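Local coordinates for protein beta-galactosidase (Bacillus circulans, PDB 4MAD) that probably hydrolyses terminal, non-reducing beta-D-galactose residues of beta-D-galactosides, as a glycoside hydrolase of family 35, at residues 85-88 with 89-93; 146-149 with 150-154; 187-190 with 191-195. All coordinates share one frame; numbering follows the deposited sequence.

Interaction 1: residues 85-88 with 89-93; sequences ADIV and RFIKT
An N-cap opens the helix 87-97 of the family 35 (beta/alpha)8 barrel: D86 stands just ahead of the first turn, and its OD1 accepts the amide N-H of R89 at 3.1 Å. The N-H...O angle of 158° is fairly straight, yet the amide comes in from well above the carboxylate plane. CG of D86 turned away from its own backbone N (chi1 -163°) folds the carboxylate over the helix start, where CG also rests 3.5 Å from R89 CB. The charged ends of the pair do not meet: D86 OD2 stays 5.9 Å from R89 NE, the two side chains cross at about a right angle, and the carboxylate and guanidinium planes are perpendicular. The carboxylate therefore acts on the backbone, and its negative charge beside the helix N-terminus should suit the helix dipole. An alanine here is likely to leave the R89 amide without its cap and the first turn prone to fray.

Behind the cap the i to i+4 ladder takes over. F90 N bonds to D86 O in the carbonyl plane, and the bond from I91 N to I87 O is almost linear, with an N-H...O angle of 175°. On the buried side I87 and I91 run side by side and point the same way, I87 CG1 meeting I91 CD1 at 4.0 Å; I91 goes on to touch L152 of helix 135-152, while F90 packs edge-to-face on W48 of helix 48-58. V88 and K92 are likewise aligned, the extended lysine laying CE 4.1 Å from V88 CG1. One turn on, R89 O accepts both T93 N and T93 OG1, from opposite faces of its carbonyl plane, the hydroxyl at 2.8 Å.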
loop_
_atom_site.group_PDB
_atom_site.type_symbol
_atom_site.label_atom_id
_atom_site.label_comp_id
_atom_site.label_asym_id
_atom_site.label_seq_id
_atom_site.Cartn_x
_atom_site.Cartn_y
_atom_site.Cartn_z
ATOM N N ALA A 85 -7.222 10.801 -3.605
ATOM C CA ALA A 85 -6.422 11.482 -2.616
ATOM C C ALA A 85 -7.142 12.634 -1.871
ATOM O O ALA A 85 -6.515 13.325 -1.150
ATOM C CB ALA A 85 -5.190 11.992 -3.219
ATOM N N ASP A 86 -8.439 12.823 -2.085
ATOM C CA ASP A 86 -9.117 13.938 -1.492
ATOM C C ASP A 86 -9.489 13.537 -0.084
ATOM O O ASP A 86 -10.570 13.121 0.165
ATOM C CB ASP A 86 -10.371 14.262 -2.270
ATOM C CG ASP A 86 -10.918 15.655 -1.968
ATOM O OD1 ASP A 86 -10.703 16.181 -0.916
ATOM O OD2 ASP A 86 -11.577 16.189 -2.796
ATOM N N ILE A 87 -8.558 13.658 0.830
ATOM C CA ILE A 87 -8.785 13.315 2.203
ATOM C C ILE A 87 -9.830 14.203 2.826
ATOM O O ILE A 87 -10.630 13.763 3.594
ATOM C CB ILE A 87 -7.482 13.276 2.970
ATOM C CG1 ILE A 87 -7.679 12.661 4.320
ATOM C CG2 ILE A 87 -6.872 14.605 3.066
ATOM C CD1 ILE A 87 -6.452 12.624 5.072
ATOM N N VAL A 88 -9.885 15.440 2.400
ATOM C CA VAL A 88 -10.928 16.271 2.923
ATOM C C VAL A 88 -12.354 15.720 2.623
ATOM O O VAL A 88 -13.178 15.646 3.482
ATOM C CB VAL A 88 -10.736 17.686 2.457
ATOM C CG1 VAL A 88 -11.874 18.550 2.834
ATOM C CG2 VAL A 88 -9.491 18.237 3.040
ATOM N N ARG A 89 -12.597 15.285 1.413
ATOM C CA ARG A 89 -13.866 14.730 1.044
ATOM C C ARG A 89 -14.143 13.482 1.861
ATOM O O ARG A 89 -15.217 13.289 2.308
ATOM C CB ARG A 89 -13.852 14.410 -0.424
ATOM C CG ARG A 89 -15.136 13.777 -0.943
ATOM C CD ARG A 89 -15.012 13.317 -2.377
ATOM N NE ARG A 89 -16.120 12.464 -2.758
ATOM C CZ ARG A 89 -16.312 11.976 -3.956
ATOM N NH1 ARG A 89 -15.464 12.233 -4.919
ATOM N NH2 ARG A 89 -17.379 11.232 -4.180
ATOM N N PHE A 90 -13.126 12.664 2.054
ATOM C CA PHE A 90 -13.342 11.430 2.754
ATOM C C PHE A 90 -13.789 11.720 4.166
ATOM O O PHE A 90 -14.759 11.197 4.623
ATOM C CB PHE A 90 -12.057 10.610 2.759
ATOM C CG PHE A 90 -12.107 9.416 3.672
ATOM C CD1 PHE A 90 -12.734 8.287 3.306
ATOM C CD2 PHE A 90 -11.502 9.430 4.882
ATOM C CE1 PHE A 90 -12.783 7.228 4.118
ATOM C CE2 PHE A 90 -11.559 8.361 5.693
ATOM C CZ PHE A 90 -12.181 7.282 5.313
ATOM N N ILE A 91 -13.058 12.609 4.819
ATOM C CA ILE A 91 -13.396 12.973 6.165
ATOM C C ILE A 91 -14.785 13.653 6.327
ATOM O O ILE A 91 -15.520 13.333 7.191
ATOM C CB ILE A 91 -12.300 13.824 6.792
ATOM C CG1 ILE A 91 -11.001 13.007 6.851
ATOM C CG2 ILE A 91 -12.735 14.339 8.137
ATOM C CD1 ILE A 91 -9.900 13.706 7.464
ATOM N N LYS A 92 -15.122 14.530 5.426
ATOM C CA LYS A 92 -16.464 15.099 5.393
ATOM C C LYS A 92 -17.512 14.026 5.194
ATOM O O LYS A 92 -18.565 14.141 5.682
ATOM C CB LYS A 92 -16.591 16.132 4.318
ATOM C CG LYS A 92 -15.980 17.411 4.688
ATOM C CD LYS A 92 -15.932 18.324 3.509
ATOM C CE LYS A 92 -15.658 19.695 3.931
ATOM N NZ LYS A 92 -15.908 20.583 2.825
ATOM N N THR A 93 -17.184 12.986 4.461
ATOM C CA THR A 93 -18.103 11.899 4.285
ATOM C C THR A 93 -18.390 11.167 5.599
ATOM O O THR A 93 -19.496 10.811 5.881
ATOM C CB THR A 93 -17.708 10.957 3.160
ATOM O OG1 THR A 93 -17.452 11.706 1.987
ATOM C CG2 THR A 93 -18.795 9.937 2.886
#

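Interaction 2: residues 146-149 with 150-154; sequences DVLF and ERLRP
D146 touches E150 one turn further along helix 135-152, an outer helix of the (beta/alpha)8 barrel: its carbonyl O lies 3.6 Å from E150 CB. The carboxylate of D146 is engaged elsewhere, its OD1 forming a salt bridge with R192 of the neighbouring helix 179-192.

At V147 the helical bonding is slack. Its O accepts only weak bonds, from E150 N and from R151 N, the latter at 3.4 Å. With CG opposite its carbonyl carbon and beside the backbone N (chi1 -49°), R151 lays CG 3.5 Å from V147 O, and a bend at chi2 then turns the rest of the chain. V147 and R151 both pack on F81.

L148 restores a regular i to i+4 bond, L152 N reaching L148 O at 3.1 Å in the carbonyl plane with an N-H...O angle of 162°. The two leucines cross obliquely. CD1 of L152 settles against the branch point of L148, 4.0 Å from CG and close to both methyls, so one methyl occupies the fork of the other leucine.

F149 receives that same L152 methyl over one ring face, F149 CD1 being 4.2 Å from L152 CD1. The ring also meets F145 edge-to-face, and V193 packs on it. At the F149 carbonyl, R153 N comes to 2.8 Å of F149 O, but an angle of 118° makes the bond weak; 153-154 continue as a 3-10 segment. The arginine chain kinks at chi3 and doubles back along the helix; NH2 finds its stronger polar partner in R192 O, while the guanidinium lies with one face over F149 O, 3.8 Å from the plane and above its centre.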
loop_
_atom_site.group_PDB
_atom_site.type_symbol
_atom_site.label_atom_id
_atom_site.label_comp_id
_atom_site.label_asym_id
_atom_site.label_seq_id
_atom_site.Cartn_x
_atom_site.Cartn_y
_atom_site.Cartn_z
ATOM N N ASP A 146 3.100 21.227 6.812
ATOM C CA ASP A 146 2.502 22.539 6.705
ATOM C C ASP A 146 1.345 22.494 5.749
ATOM O O ASP A 146 0.360 23.089 5.995
ATOM C CB ASP A 146 3.463 23.559 6.157
ATOM C CG ASP A 146 4.454 24.027 7.161
ATOM O OD1 ASP A 146 4.317 23.747 8.324
ATOM O OD2 ASP A 146 5.427 24.640 6.752
ATOM N N VAL A 147 1.492 21.846 4.617
ATOM C CA VAL A 147 0.396 21.744 3.688
ATOM C C VAL A 147 -0.721 20.870 4.179
ATOM O O VAL A 147 -1.860 21.193 4.115
ATOM C CB VAL A 147 0.899 21.247 2.336
ATOM C CG1 VAL A 147 -0.183 20.949 1.415
ATOM C CG2 VAL A 147 1.735 22.281 1.706
ATOM N N LEU A 148 -0.342 19.721 4.655
ATOM C CA LEU A 148 -1.371 18.804 5.052
ATOM C C LEU A 148 -2.277 19.347 6.141
ATOM O O LEU A 148 -3.428 19.246 6.043
ATOM C CB LEU A 148 -0.753 17.517 5.564
ATOM C CG LEU A 148 -1.732 16.550 6.191
ATOM C CD1 LEU A 148 -2.600 15.978 5.160
ATOM C CD2 LEU A 148 -1.054 15.456 7.008
ATOM N N PHE A 149 -1.719 19.930 7.177
ATOM C CA PHE A 149 -2.506 20.428 8.284
ATOM C C PHE A 149 -3.440 21.617 7.953
ATOM O O PHE A 149 -4.450 21.826 8.552
ATOM C CB PHE A 149 -1.677 20.598 9.534
ATOM C CG PHE A 149 -1.406 19.309 10.218
ATOM C CD1 PHE A 149 -2.276 18.792 11.103
ATOM C CD2 PHE A 149 -0.309 18.586 9.885
ATOM C CE1 PHE A 149 -2.010 17.641 11.684
ATOM C CE2 PHE A 149 -0.064 17.393 10.477
ATOM C CZ PHE A 149 -0.906 16.926 11.359
ATOM N N GLU A 150 -3.009 22.353 6.967
ATOM C CA GLU A 150 -3.772 23.440 6.442
ATOM C C GLU A 150 -5.062 22.909 5.858
ATOM O O GLU A 150 -6.039 23.534 5.953
ATOM C CB GLU A 150 -2.975 24.213 5.405
ATOM C CG GLU A 150 -3.585 25.506 5.046
ATOM C CD GLU A 150 -2.801 26.297 3.993
ATOM O OE1 GLU A 150 -1.608 26.536 4.164
ATOM O OE2 GLU A 150 -3.402 26.702 2.982
ATOM N N ARG A 151 -5.008 21.780 5.187
ATOM C CA ARG A 151 -6.176 21.129 4.688
ATOM C C ARG A 151 -7.045 20.524 5.776
ATOM O O ARG A 151 -8.221 20.584 5.698
ATOM C CB ARG A 151 -5.862 20.073 3.636
ATOM C CG ARG A 151 -4.946 20.485 2.518
ATOM C CD ARG A 151 -5.449 21.502 1.598
ATOM N NE ARG A 151 -4.448 21.878 0.624
ATOM C CZ ARG A 151 -4.493 21.529 -0.640
ATOM N NH1 ARG A 151 -5.492 20.829 -1.111
ATOM N NH2 ARG A 151 -3.562 21.946 -1.437
ATOM N N LEU A 152 -6.430 19.882 6.738
ATOM C CA LEU A 152 -7.105 19.286 7.852
ATOM C C LEU A 152 -7.700 20.271 8.861
ATOM O O LEU A 152 -8.574 19.933 9.593
ATOM C CB LEU A 152 -6.223 18.300 8.585
ATOM C CG LEU A 152 -5.627 17.143 7.825
ATOM C CD1 LEU A 152 -4.771 16.330 8.733
ATOM C CD2 LEU A 152 -6.714 16.308 7.266
ATOM N N ARG A 153 -7.189 21.476 8.921
ATOM C CA ARG A 153 -7.482 22.337 10.029
ATOM C C ARG A 153 -8.994 22.621 10.217
ATOM O O ARG A 153 -9.492 22.531 11.291
ATOM C CB ARG A 153 -6.700 23.631 9.897
ATOM C CG ARG A 153 -6.578 24.390 11.147
ATOM C CD ARG A 153 -5.471 25.428 11.040
ATOM N NE ARG A 153 -4.172 24.807 11.202
ATOM C CZ ARG A 153 -3.123 24.916 10.391
ATOM N NH1 ARG A 153 -3.133 25.635 9.302
ATOM N NH2 ARG A 153 -2.053 24.251 10.692
ATOM N N PRO A 154 -9.708 22.852 9.143
ATOM C CA PRO A 154 -11.136 23.115 9.216
ATOM C C PRO A 154 -11.867 21.908 9.768
ATOM O O PRO A 154 -12.999 22.040 10.163
ATOM C CB PRO A 154 -11.515 23.268 7.775
ATOM C CG PRO A 154 -10.381 23.662 7.140
ATOM C CD PRO A 154 -9.263 22.948 7.768
#

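Interaction 3: residues 187-190 with 191-195; sequences DGIK and KRVGN
R192 reaches back along the C-terminal turn of helix 179-192 to bond the backbone of G188. Its CG sits opposite the carbonyl carbon (chi1 -62°) and the chain runs extended from CG to NE, which carries NH1 to 2.9 Å from G188 O. The bond is bent, with an N-H...O angle of 142°, and the donor stands above the carbonyl plane, although the oxygen lies near the plane of the guanidinium. A side-chain N-H thus grips G188 O in the last turn, while NH2 of the same group salt-bridges D146 of helix 135-152. At G188 an added CB would lie only about 3.3 Å from NH1, so the bare CA leaves room for the arginine to pass.

K191 adopts a different shape. Its CG stands between the backbone N and the carbonyl carbon (chi1 83°), 3.3 Å from G188 O, and a bend at chi3 brings CE alongside D187 O. K190 curls still more: chi2 and chi3, both off the staggered values, carry CE to 3.0 Å from G194 O, a strained fit whose detail is doubtful; NZ stands 3.7 Å from G194 O.

The backbone unwinds here. K191 N still bonds D187 O, but V193 N makes only a weak bond to I189 O and a better one to K190 O, at 3.2 Å; both V193 methyls lean on I189 O.

This helix is the crossover of the beta-alpha-beta unit between barrel strands 163-167 and 197-202. Its inward residue I189 touches I168 and F145, V193 packs on L156, and R192 lies against helix 135-152.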
loop_
_atom_site.group_PDB
_atom_site.type_symbol
_atom_site.label_atom_id
_atom_site.label_comp_id
_atom_site.label_asym_id
_atom_site.label_seq_id
_atom_site.Cartn_x
_atom_site.Cartn_y
_atom_site.Cartn_z
ATOM N N ASP A 187 5.536 18.228 19.143
ATOM C CA ASP A 187 5.452 19.666 19.157
ATOM C C ASP A 187 5.026 20.232 17.828
ATOM O O ASP A 187 4.270 21.165 17.762
ATOM C CB ASP A 187 6.756 20.289 19.611
ATOM C CG ASP A 187 7.072 19.992 21.062
ATOM O OD1 ASP A 187 6.232 19.498 21.797
ATOM O OD2 ASP A 187 8.202 20.246 21.437
ATOM N N GLY A 188 5.555 19.651 16.770
ATOM C CA GLY A 188 5.193 20.049 15.447
ATOM C C GLY A 188 3.742 19.811 15.104
ATOM O O GLY A 188 3.132 20.637 14.510
ATOM N N ILE A 189 3.199 18.662 15.462
ATOM C CA ILE A 189 1.780 18.412 15.277
ATOM C C ILE A 189 0.939 19.323 16.172
ATOM O O ILE A 189 -0.077 19.841 15.771
ATOM C CB ILE A 189 1.425 16.931 15.485
ATOM C CG1 ILE A 189 2.005 16.124 14.347
ATOM C CG2 ILE A 189 -0.028 16.709 15.518
ATOM C CD1 ILE A 189 2.013 14.708 14.561
ATOM N N LYS A 190 1.408 19.512 17.388
ATOM C CA LYS A 190 0.616 20.253 18.333
ATOM C C LYS A 190 0.361 21.645 17.831
ATOM O O LYS A 190 -0.725 22.114 17.852
ATOM C CB LYS A 190 1.289 20.283 19.681
ATOM C CG LYS A 190 0.491 20.815 20.805
ATOM C CD LYS A 190 -0.975 20.560 20.649
ATOM C CE LYS A 190 -1.801 21.827 20.635
ATOM N NZ LYS A 190 -1.793 22.462 21.963
ATOM N N LYS A 191 1.388 22.260 17.316
ATOM C CA LYS A 191 1.316 23.622 16.830
ATOM C C LYS A 191 0.447 23.844 15.641
ATOM O O LYS A 191 -0.012 24.926 15.415
ATOM C CB LYS A 191 2.707 24.191 16.633
ATOM C CG LYS A 191 3.359 23.863 15.375
ATOM C CD LYS A 191 4.717 24.517 15.319
ATOM C CE LYS A 191 5.670 23.837 16.274
ATOM N NZ LYS A 191 6.810 24.695 16.671
ATOM N N ARG A 192 0.273 22.803 14.865
ATOM C CA ARG A 192 -0.557 22.819 13.686
ATOM C C ARG A 192 -2.008 22.385 13.915
ATOM O O ARG A 192 -2.803 22.474 13.047
ATOM C CB ARG A 192 0.074 21.927 12.626
ATOM C CG ARG A 192 1.443 22.370 12.169
ATOM C CD ARG A 192 1.990 21.453 11.121
ATOM N NE ARG A 192 3.191 21.915 10.481
ATOM C CZ ARG A 192 4.402 21.731 10.962
ATOM N NH1 ARG A 192 4.583 21.150 12.108
ATOM N NH2 ARG A 192 5.446 22.150 10.305
ATOM N N VAL A 193 -2.315 21.919 15.104
ATOM C CA VAL A 193 -3.692 21.594 15.456
ATOM C C VAL A 193 -4.293 22.459 16.555
ATOM O O VAL A 193 -3.835 23.544 16.763
ATOM C CB VAL A 193 -3.920 20.094 15.644
ATOM C CG1 VAL A 193 -3.393 19.347 14.458
ATOM C CG2 VAL A 193 -3.357 19.621 16.902
ATOM N N GLY A 194 -5.329 21.945 17.216
ATOM C CA GLY A 194 -5.956 22.601 18.340
ATOM C C GLY A 194 -5.712 21.791 19.592
ATOM O O GLY A 194 -4.649 21.324 19.825
ATOM N N ASN A 195 -6.754 21.588 20.355
ATOM C CA ASN A 195 -6.677 20.817 21.571
ATOM C C ASN A 195 -7.065 19.359 21.411
ATOM O O ASN A 195 -7.412 18.753 22.335
ATOM C CB ASN A 195 -7.489 21.441 22.693
ATOM C CG ASN A 195 -8.911 21.569 22.354
ATOM O OD1 ASN A 195 -9.384 20.990 21.434
ATOM N ND2 ASN A 195 -9.614 22.330 23.129
#

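All three are single-turn contacts within outer helices of the same barrel, but at different points: interaction 1 begins a helix, whereas interactions 2 and 3 lie where helices run out. Each mixes a buried apolar side with an exposed polar rim. A side-chain carboxylate serves a backbone N-H at 85-93; at 187-195 a guanidinium serves a backbone carbonyl instead. Interaction 2 is the middle piece, and only there does a ring join the contact itself. It meets interaction 1 through packing, I91 CD1 lying 4.1 Å from L152 CD2, and interaction 3 through charge as well, D146 OD1 being 2.8 Å from R192 NH2. Interactions 1 and 3 do not touch, their nearest atoms about 11 Å apart.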